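Putative cell filamentation protein (Bartonella quintana, PDB 4N67) is a putative Fic-domain cell filamentation protein and VirB-translocated effector that binds ADP and probably transfers AMP onto target proteins. Local coordinates at residues His11-Lys16 against Phe74-Val79; Arg63-Cys68 against Arg164-Lys169. The protein carries 2 engineered substitutions. All blocks are in the same frame, centred on the assembly; numbering follows the deposited sequence. Where two conformers were deposited one is given.

Overall arrangement
Near the N terminus, 11-16 lies in a loop before helix 30-48. The chain runs through that helix into helix 59-70, which carries 63-68. Segment 74-79 follows in a loop and closes contact 1 over 57 residues. The chain passes through the hairpin 85-86/92-93 and helices 112-126 and 135-152. It reaches 164-169 on helix 164-174 and closes contact 2 over 95 residues. The two closures cross, because 63-68 lies inside the loop of contact 1 and 164-169 lies beyond it. Contact 1 ties the N-terminal loop to the turns after helix 59-70. Contact 2 joins two helices of the Fic domain. Their centres are about 19 Å apart, but a probable hydrogen bond links H66 and G78.

Contact 1: residues His11-Lys16 against Phe74-Val79; sequences HNYFYK and FEWAGV
W76 presents one face of its indole to the edge of the Y13 ring, a T-shaped pair. The ring planes stand at 78°, and the centroid of the five-membered ring is 5.1 Å from that of Y13. W76 CB points toward 11-16, with CG held between the backbone N and the carbonyl carbon (chi1 47°). W76 CG is 4.2 Å from Y13 CE1. W76 CD1 is 4.0 Å from Y13 CE1. W76 NE1 makes the closest approach, 3.7 Å from Y13 CD1. W76 CE2 lies 4.0 Å from Y13 CE1. Further out, W76 CZ2 rests over a face of the F74 ring, W76 CZ3 packs on H66 CE1, and F74 CB packs against the indole face opposite Y13. The W76 NE1 hydrogen stays in the indole plane and goes to water 1, at 2.9 Å from NE1 to the water O. That water donates to Y13 O at 3.0 Å. R156 makes a cation-pi contact with Y13, and A93 of the adjacent hairpin touches it. The indole thus uses two directions at once: its pi face takes the tyrosine C-H edge, while its in-plane N-H is satisfied by a water bridging to the tyrosine carbonyl.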
ATOM      1  N   HIS A  11      16.492  12.411  -7.518  1.00 20.08           N
ATOM      2  CA  HIS A  11      17.317  13.020  -6.484  1.00 19.98           C
ATOM      3  C   HIS A  11      16.572  14.152  -5.747  1.00 18.15           C
ATOM      4  O   HIS A  11      16.912  14.485  -4.601  1.00 19.61           O
ATOM      5  CB  HIS A  11      18.614  13.572  -7.077  1.00 21.33           C
ATOM      6  N   ASN A  12      15.569  14.734  -6.414  1.00 17.15           N
ATOM      7  CA  ASN A  12      14.824  15.861  -5.883  1.00 16.76           C
ATOM      8  C   ASN A  12      13.877  15.439  -4.753  1.00 15.78           C
ATOM      9  O   ASN A  12      13.274  16.287  -4.098  1.00 15.56           O
ATOM     10  CB  ASN A  12      14.078  16.611  -6.976  1.00 18.01           C
ATOM     11  CG  ASN A  12      15.002  17.466  -7.817  1.00 19.25           C
ATOM     12  OD1 ASN A  12      16.021  17.932  -7.329  1.00 20.27           O
ATOM     13  ND2 ASN A  12      14.646  17.659  -9.085  1.00 19.79           N
ATOM     14  N   TYR A  13      13.788  14.131  -4.493  1.00 14.51           N
ATOM     15  CA  TYR A  13      13.065  13.670  -3.290  1.00 14.06           C
ATOM     16  C   TYR A  13      13.840  13.913  -2.002  1.00 15.37           C
ATOM     17  O   TYR A  13      13.256  13.853  -0.940  1.00 13.95           O
ATOM     18  CB  TYR A  13      12.754  12.171  -3.387  1.00 14.38           C
ATOM     19  CG  TYR A  13      11.552  11.808  -4.228  1.00 14.75           C
ATOM     20  CD1 TYR A  13      10.267  12.144  -3.849  1.00 14.05           C
ATOM     21  CD2 TYR A  13      11.705  11.100  -5.426  1.00 14.66           C
ATOM     22  CE1 TYR A  13       9.161  11.774  -4.592  1.00 14.80           C
ATOM     23  CE2 TYR A  13      10.611  10.725  -6.166  1.00 14.93           C
ATOM     24  CZ  TYR A  13       9.346  11.080  -5.792  1.00 14.73           C
ATOM     25  OH  TYR A  13       8.258  10.686  -6.565  1.00 17.12           O
ATOM     26  N   PHE A  14      15.147  14.147  -2.096  1.00 15.24           N
ATOM     27  CA  PHE A  14      16.031  14.265  -0.948  1.00 15.83           C
ATOM     28  C   PHE A  14      16.537  15.679  -0.789  1.00 15.86           C
ATOM     29  O   PHE A  14      16.713  16.396  -1.799  1.00 17.27           O
ATOM     30  CB  PHE A  14      17.253  13.381  -1.159  1.00 16.37           C
ATOM     31  CG  PHE A  14      16.963  11.911  -1.220  1.00 17.91           C
ATOM     32  CD1 PHE A  14      16.826  11.175  -0.051  1.00 18.38           C
ATOM     33  CD2 PHE A  14      16.931  11.238  -2.417  1.00 19.33           C
ATOM     34  CE1 PHE A  14      16.599   9.808  -0.077  1.00 20.01           C
ATOM     35  CE2 PHE A  14      16.713   9.868  -2.449  1.00 20.15           C
ATOM     36  CZ  PHE A  14      16.552   9.154  -1.281  1.00 20.31           C
ATOM     37  N   TYR A  15      16.874  16.064   0.439  1.00 20.58           N
ATOM     38  CA  TYR A  15      17.615  17.312   0.643  1.00 20.84           C
ATOM     39  C   TYR A  15      18.976  17.200  -0.054  1.00 22.82           C
ATOM     40  O   TYR A  15      19.472  16.096  -0.257  1.00 23.56           O
ATOM     41  CB  TYR A  15      17.797  17.612   2.141  1.00 19.93           C
ATOM     42  CG  TYR A  15      16.474  17.914   2.819  1.00 18.15           C
ATOM     43  CD1 TYR A  15      15.747  19.032   2.463  1.00 17.65           C
ATOM     44  CD2 TYR A  15      15.940  17.054   3.767  1.00 17.30           C
ATOM     45  CE1 TYR A  15      14.511  19.303   3.041  1.00 16.98           C
ATOM     46  CE2 TYR A  15      14.713  17.325   4.354  1.00 16.54           C
ATOM     47  CZ  TYR A  15      14.009  18.433   3.992  1.00 16.25           C
ATOM     48  OH  TYR A  15      12.760  18.643   4.565  1.00 15.88           O
ATOM     49  N   LYS A  16      19.528  18.340  -0.412  1.00 25.14           N
ATOM     50  CA  LYS A  16      20.794  18.420  -1.145  1.00 27.75           C
ATOM     51  C   LYS A  16      21.879  17.646  -0.421  1.00 30.37           C
ATOM     52  O   LYS A  16      22.081  17.838   0.782  1.00 30.63           O
ATOM     53  CB  LYS A  16      21.214  19.882  -1.294  1.00 29.25           C
ATOM     54  N   PHE A  74       4.919  14.059   4.069  1.00 10.64           N
ATOM     55  CA  PHE A  74       5.421  14.327   2.727  1.00 10.83           C
ATOM     56  C   PHE A  74       4.487  15.235   1.925  1.00 10.78           C
ATOM     57  O   PHE A  74       3.271  15.006   1.909  1.00 10.66           O
ATOM     58  CB  PHE A  74       5.590  13.019   1.945  1.00 11.03           C
ATOM     59  CG  PHE A  74       6.589  12.077   2.523  1.00 11.12           C
ATOM     60  CD1 PHE A  74       7.890  12.500   2.766  1.00 11.91           C
ATOM     61  CD2 PHE A  74       6.243  10.760   2.847  1.00 11.52           C
ATOM     62  CE1 PHE A  74       8.836  11.621   3.274  1.00 12.55           C
ATOM     63  CE2 PHE A  74       7.194   9.883   3.373  1.00 11.92           C
ATOM     64  CZ  PHE A  74       8.493  10.326   3.576  1.00 12.77           C
ATOM     65  N   GLU A  75       5.082  16.221   1.231  1.00 11.33           N
ATOM     66  CA  GLU A  75       4.317  17.122   0.337  1.00 11.41           C
ATOM     67  C   GLU A  75       3.595  16.358  -0.770  1.00 11.16           C
ATOM     68  O   GLU A  75       2.489  16.757  -1.189  1.00 12.11           O
ATOM     69  CB  GLU A  75       5.203  18.192  -0.290  1.00 12.17           C
ATOM     70  CG  GLU A  75       5.696  19.251   0.698  1.00 12.56           C
ATOM     71  CD  GLU A  75       6.578  20.285   0.031  1.00 13.48           C
ATOM     72  OE1 GLU A  75       6.236  20.726  -1.084  1.00 13.60           O
ATOM     73  OE2 GLU A  75       7.590  20.672   0.627  1.00 14.44           O
ATOM     74  N   TRP A  76       4.214  15.258  -1.198  1.00 11.00           N
ATOM     75  CA  TRP A  76       3.682  14.434  -2.293  1.00 11.23           C
ATOM     76  C   TRP A  76       2.772  13.323  -1.821  1.00 10.70           C
ATOM     77  O   TRP A  76       2.446  12.417  -2.611  1.00 10.67           O
ATOM     78  CB  TRP A  76       4.836  13.845  -3.151  1.00 11.62           C
ATOM     79  CG  TRP A  76       5.935  13.244  -2.340  1.00 11.81           C
ATOM     80  CD1 TRP A  76       7.082  13.877  -1.891  1.00 12.88           C
ATOM     81  CD2 TRP A  76       6.004  11.909  -1.826  1.00 11.95           C
ATOM     82  NE1 TRP A  76       7.823  13.014  -1.145  1.00 12.56           N
ATOM     83  CE2 TRP A  76       7.207  11.795  -1.114  1.00 12.17           C
ATOM     84  CE3 TRP A  76       5.202  10.770  -1.965  1.00 11.95           C
ATOM     85  CZ2 TRP A  76       7.592  10.610  -0.495  1.00 12.32           C
ATOM     86  CZ3 TRP A  76       5.585   9.610  -1.343  1.00 12.25           C
ATOM     87  CH2 TRP A  76       6.773   9.552  -0.601  1.00 12.35           C
ATOM     88  N   ALA A  77       2.296  13.345  -0.576  1.00 10.43           N
ATOM     89  CA  ALA A  77       1.363  12.299  -0.131  1.00 10.48           C
ATOM     90  C   ALA A  77       0.177  12.252  -1.099  1.00 10.61           C
ATOM     91  O   ALA A  77      -0.380  13.276  -1.468  1.00 11.56           O
ATOM     92  CB  ALA A  77       0.860  12.557   1.280  1.00 10.54           C
ATOM     93  N   GLY A  78      -0.219  11.029  -1.442  1.00 10.70           N
ATOM     94  CA  GLY A  78      -1.332  10.793  -2.360  1.00 10.98           C
ATOM     95  C   GLY A  78      -0.963  10.839  -3.826  1.00 11.37           C
ATOM     96  O   GLY A  78      -1.818  10.580  -4.654  1.00 12.83           O
ATOM     97  N   VAL A  79       0.275  11.182  -4.141  1.00 11.22           N
ATOM     98  CA  VAL A  79       0.709  11.334  -5.543  1.00 11.50           C
ATOM     99  C   VAL A  79       1.553  10.117  -5.918  1.00 11.45           C
ATOM    100  O   VAL A  79       2.498   9.756  -5.198  1.00 11.97           O
ATOM    101  CB  VAL A  79       1.516  12.636  -5.736  1.00 12.10           C
ATOM    102  CG1 VAL A  79       1.880  12.827  -7.210  1.00 12.84           C
ATOM    103  CG2 VAL A  79       0.751  13.827  -5.209  1.00 12.55           C
TER
HETATM  104  O   HOH W   1      10.429  13.578  -0.094  1.00 17.03           O

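Contact 2: residues Arg63-Cys68 against Arg164-Lys169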
ATOM      1  N   ARG A  63      -5.037   6.347  -3.381  1.00 10.37           N
ATOM      2  CA  ARG A  63      -4.385   7.638  -3.226  1.00 10.36           C
ATOM      3  C   ARG A  63      -4.860   8.395  -1.977  1.00  9.70           C
ATOM      4  O   ARG A  63      -4.076   9.018  -1.264  1.00  9.02           O
ATOM      5  CB  ARG A  63      -4.595   8.477  -4.481  1.00 11.63           C
ATOM      6  CG  ARG A  63      -3.820   7.969  -5.694  1.00 13.06           C
ATOM      7  CD  ARG A  63      -4.037   8.873  -6.908  1.00 15.24           C
ATOM      8  NE  ARG A  63      -3.104   8.563  -7.980  1.00 18.20           N
ATOM      9  CZ  ARG A  63      -3.316   7.730  -8.994  1.00 20.80           C
ATOM     10  NH1 ARG A  63      -4.481   7.123  -9.173  1.00 23.14           N
ATOM     11  NH2 ARG A  63      -2.350   7.561  -9.895  1.00 20.98           N
ATOM     12  N   THR A  64      -6.148   8.322  -1.707  1.00  9.33           N
ATOM     13  CA  THR A  64      -6.699   8.928  -0.495  1.00  9.48           C
ATOM     14  C   THR A  64      -6.096   8.326   0.772  1.00  9.03           C
ATOM     15  O   THR A  64      -5.729   9.055   1.694  1.00  9.57           O
ATOM     16  CB  THR A  64      -8.215   8.820  -0.467  1.00  9.64           C
ATOM     17  OG1 THR A  64      -8.746   9.729  -1.442  1.00 10.30           O
ATOM     18  CG2 THR A  64      -8.774   9.170   0.868  1.00  9.95           C
ATOM     19  N   ILE A  65      -5.979   7.003   0.837  1.00  9.02           N
ATOM     20  CA  ILE A  65      -5.328   6.391   1.967  1.00  9.43           C
ATOM     21  C   ILE A  65      -3.910   6.893   2.147  1.00  8.88           C
ATOM     22  O   ILE A  65      -3.509   7.291   3.249  1.00  9.57           O
ATOM     23  CB  ILE A  65      -5.318   4.849   1.860  1.00  9.50           C
ATOM     24  CG1 ILE A  65      -6.754   4.301   1.883  1.00  9.97           C
ATOM     25  CG2 ILE A  65      -4.490   4.228   2.961  1.00 10.01           C
ATOM     26  CD1 ILE A  65      -6.825   2.846   1.500  1.00 10.15           C
ATOM     27  N   HIS A  66      -3.136   6.905   1.062  1.00  8.90           N
ATOM     28  CA  HIS A  66      -1.749   7.354   1.153  1.00  9.22           C
ATOM     29  C   HIS A  66      -1.725   8.804   1.636  1.00  9.47           C
ATOM     30  O   HIS A  66      -0.913   9.190   2.466  1.00  9.91           O
ATOM     31  CB  HIS A  66      -1.045   7.244  -0.181  1.00  9.32           C
ATOM     32  CG  HIS A  66       0.421   7.448  -0.098  1.00  9.47           C
ATOM     33  ND1 HIS A  66       1.023   8.683  -0.262  1.00 10.16           N
ATOM     34  CD2 HIS A  66       1.420   6.568   0.123  1.00  9.60           C
ATOM     35  CE1 HIS A  66       2.331   8.540  -0.147  1.00 10.28           C
ATOM     36  NE2 HIS A  66       2.595   7.274   0.098  1.00  9.79           N
ATOM     37  N   TRP A  67      -2.626   9.624   1.112  1.00  9.52           N
ATOM     38  CA  TRP A  67      -2.688  11.033   1.519  1.00 10.02           C
ATOM     39  C   TRP A  67      -2.993  11.118   3.035  1.00 10.24           C
ATOM     40  O   TRP A  67      -2.344  11.849   3.774  1.00 10.24           O
ATOM     41  CB  TRP A  67      -3.735  11.804   0.727  1.00 10.50           C
ATOM     42  CG  TRP A  67      -3.732  13.249   1.097  1.00 10.96           C
ATOM     43  CD1 TRP A  67      -2.908  14.206   0.575  1.00 12.56           C
ATOM     44  CD2 TRP A  67      -4.542  13.878   2.075  1.00 12.30           C
ATOM     45  NE1 TRP A  67      -3.189  15.431   1.197  1.00 12.83           N
ATOM     46  CE2 TRP A  67      -4.177  15.242   2.112  1.00 12.40           C
ATOM     47  CE3 TRP A  67      -5.537  13.419   2.943  1.00 13.17           C
ATOM     48  CZ2 TRP A  67      -4.777  16.168   2.982  1.00 13.93           C
ATOM     49  CZ3 TRP A  67      -6.142  14.381   3.852  1.00 14.30           C
ATOM     50  CH2 TRP A  67      -5.748  15.710   3.835  1.00 14.35           C
ATOM     51  N   CYS A  68      -3.983  10.375   3.514  0.60  9.88           N
ATOM     52  CA  CYS A  68      -4.343  10.451   4.934  0.60 10.39           C
ATOM     53  C   CYS A  68      -3.161  10.023   5.793  0.60 10.67           C
ATOM     54  O   CYS A  68      -2.821  10.684   6.782  0.60 11.10           O
ATOM     55  CB  CYS A  68      -5.577   9.604   5.217  0.60 10.19           C
ATOM     56  SG  CYS A  68      -7.103  10.255   4.498  0.60 10.55           S
ATOM     57  N   ARG A 164      -1.882  -2.212   3.037  1.00 11.39           N
ATOM     58  CA  ARG A 164      -2.485  -2.930   4.168  1.00 11.69           C
ATOM     59  C   ARG A 164      -3.792  -2.277   4.600  1.00 11.14           C
ATOM     60  O   ARG A 164      -4.778  -2.962   4.852  1.00 11.01           O
ATOM     61  CB  ARG A 164      -1.516  -3.069   5.358  1.00 12.72           C
ATOM     62  CG  ARG A 164      -0.376  -3.994   5.052  1.00 14.02           C
ATOM     63  CD  ARG A 164       0.508  -4.301   6.235  1.00 15.47           C
ATOM     64  NE  ARG A 164       1.259  -3.176   6.769  1.00 16.55           N
ATOM     65  CZ  ARG A 164       2.456  -2.773   6.354  1.00 16.80           C
ATOM     66  NH1 ARG A 164       3.053  -1.774   6.989  1.00 19.42           N
ATOM     67  NH2 ARG A 164       3.085  -3.351   5.338  1.00 17.46           N
ATOM     68  N   MET A 165      -3.853  -0.945   4.644  1.00 10.15           N
ATOM     69  CA  MET A 165      -5.095  -0.282   5.012  1.00 10.38           C
ATOM     70  C   MET A 165      -6.174  -0.505   3.946  1.00  9.75           C
ATOM     71  O   MET A 165      -7.338  -0.725   4.246  1.00 10.32           O
ATOM     72  CB  MET A 165      -4.889   1.218   5.246  1.00 10.67           C
ATOM     73  CG  MET A 165      -6.123   1.944   5.696  1.00 11.28           C
ATOM     74  SD  MET A 165      -6.857   1.293   7.212  1.00 12.57           S
ATOM     75  CE  MET A 165      -5.613   1.707   8.406  1.00 13.08           C
ATOM     76  N   PHE A 166      -5.791  -0.450   2.682  1.00  9.84           N
ATOM     77  CA  PHE A 166      -6.739  -0.738   1.623  1.00  9.89           C
ATOM     78  C   PHE A 166      -7.372  -2.114   1.850  1.00 10.42           C
ATOM     79  O   PHE A 166      -8.586  -2.287   1.731  1.00 10.57           O
ATOM     80  CB  PHE A 166      -6.007  -0.634   0.262  1.00 10.22           C
ATOM     81  CG  PHE A 166      -6.866  -0.860  -0.960  1.00 10.57           C
ATOM     82  CD1 PHE A 166      -7.098  -2.131  -1.452  1.00 11.06           C
ATOM     83  CD2 PHE A 166      -7.325   0.238  -1.675  1.00 10.88           C
ATOM     84  CE1 PHE A 166      -7.844  -2.313  -2.592  1.00 11.71           C
ATOM     85  CE2 PHE A 166      -8.058   0.061  -2.840  1.00 11.08           C
ATOM     86  CZ  PHE A 166      -8.305  -1.217  -3.279  1.00 11.55           C
ATOM     87  N   MET A 167      -6.532  -3.092   2.178  1.00 10.81           N
ATOM     88  CA  MET A 167      -7.063  -4.435   2.445  1.00 11.59           C
ATOM     89  C   MET A 167      -7.946  -4.495   3.660  1.00 11.80           C
ATOM     90  O   MET A 167      -8.983  -5.168   3.641  1.00 11.77           O
ATOM     91  CB  MET A 167      -5.941  -5.452   2.634  1.00 12.36           C
ATOM     92  CG  MET A 167      -5.030  -5.590   1.454  1.00 13.03           C
ATOM     93  SD  MET A 167      -5.827  -5.893  -0.121  1.00 13.75           S
ATOM     94  CE  MET A 167      -6.715  -7.420   0.194  1.00 14.14           C
ATOM     95  N   GLU A 168      -7.580  -3.779   4.719  1.00 11.71           N
ATOM     96  CA  GLU A 168      -8.436  -3.774   5.897  1.00 12.79           C
ATOM     97  C   GLU A 168      -9.836  -3.290   5.558  1.00 12.45           C
ATOM     98  O   GLU A 168     -10.836  -3.877   5.973  1.00 12.41           O
ATOM     99  CB  GLU A 168      -7.868  -2.877   6.993  1.00 13.69           C
ATOM    100  CG  GLU A 168      -6.587  -3.350   7.677  1.00 15.18           C
ATOM    101  CD  GLU A 168      -6.212  -2.484   8.891  1.00 16.73           C
ATOM    102  OE1 GLU A 168      -7.130  -1.995   9.572  1.00 18.67           O
ATOM    103  OE2 GLU A 168      -5.002  -2.326   9.115  1.00 20.02           O
ATOM    104  N   LYS A 169      -9.923  -2.226   4.763  0.60 12.40           N
ATOM    105  CA  LYS A 169     -11.212  -1.658   4.445  0.60 13.04           C
ATOM    106  C   LYS A 169     -11.979  -2.488   3.417  0.60 12.64           C
ATOM    107  O   LYS A 169     -13.196  -2.643   3.519  0.60 12.81           O
ATOM    108  CB  LYS A 169     -11.061  -0.201   3.999  0.60 13.61           C
ATOM    109  CG  LYS A 169     -10.697   0.724   5.158  0.60 14.81           C
ATOM    110  CD  LYS A 169     -11.909   1.017   6.049  0.60 16.12           C
ATOM    111  CE  LYS A 169     -11.510   1.439   7.455  0.60 17.38           C
ATOM    112  NZ  LYS A 169     -12.620   1.292   8.422  0.60 18.27           N
TER
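I65 reaches M165 and F166 because its chi1 of -63° sets CG1 beside the backbone N and turns CG2 the other way, opposite that N. The extended chi2 (168°) then carries CD1 straight out to the backbone of the facing helix. I65 CD1 ends 3.6 Å from F166 CA. It is almost as near the amide, with I65 CD1 to F166 N at 3.7 Å. The same methyl also touches the root of the F166 side chain, I65 CD1 to F166 CB 3.8 Å. The methyl then meets the ring at its edge, near the ring plane, 4.1 Å from F166 CD2. The second branch packs on M165: I65 CG2 is 3.8 Å from M165 CB and 3.9 Å from M165 CG. The M165 chain bends at chi2 and chi3, so its SD and CE turn off from the I65 side. Between 63-68 and 164-169, the CA atoms of I65 and F166 are the nearest pair, 7.3 Å apart. No hydrogen bond joins the two segments, and the three touching side chains are buried and apolar.

The Fic motif, HPFRKGNGRTQR here, ends at R164, the first residue of helix 164-174, and helix 135-152 precedes it. H66, one residue after I65, stacks on F155 of that motif. H66 NE2 donates to K157 O, while ND1 accepts from G78 N. Helix 59-70 therefore meets both the signature loop and the helix after it. F48 of helix 30-48 touches both I65 and M165, and L149 of helix 135-152 touches F166.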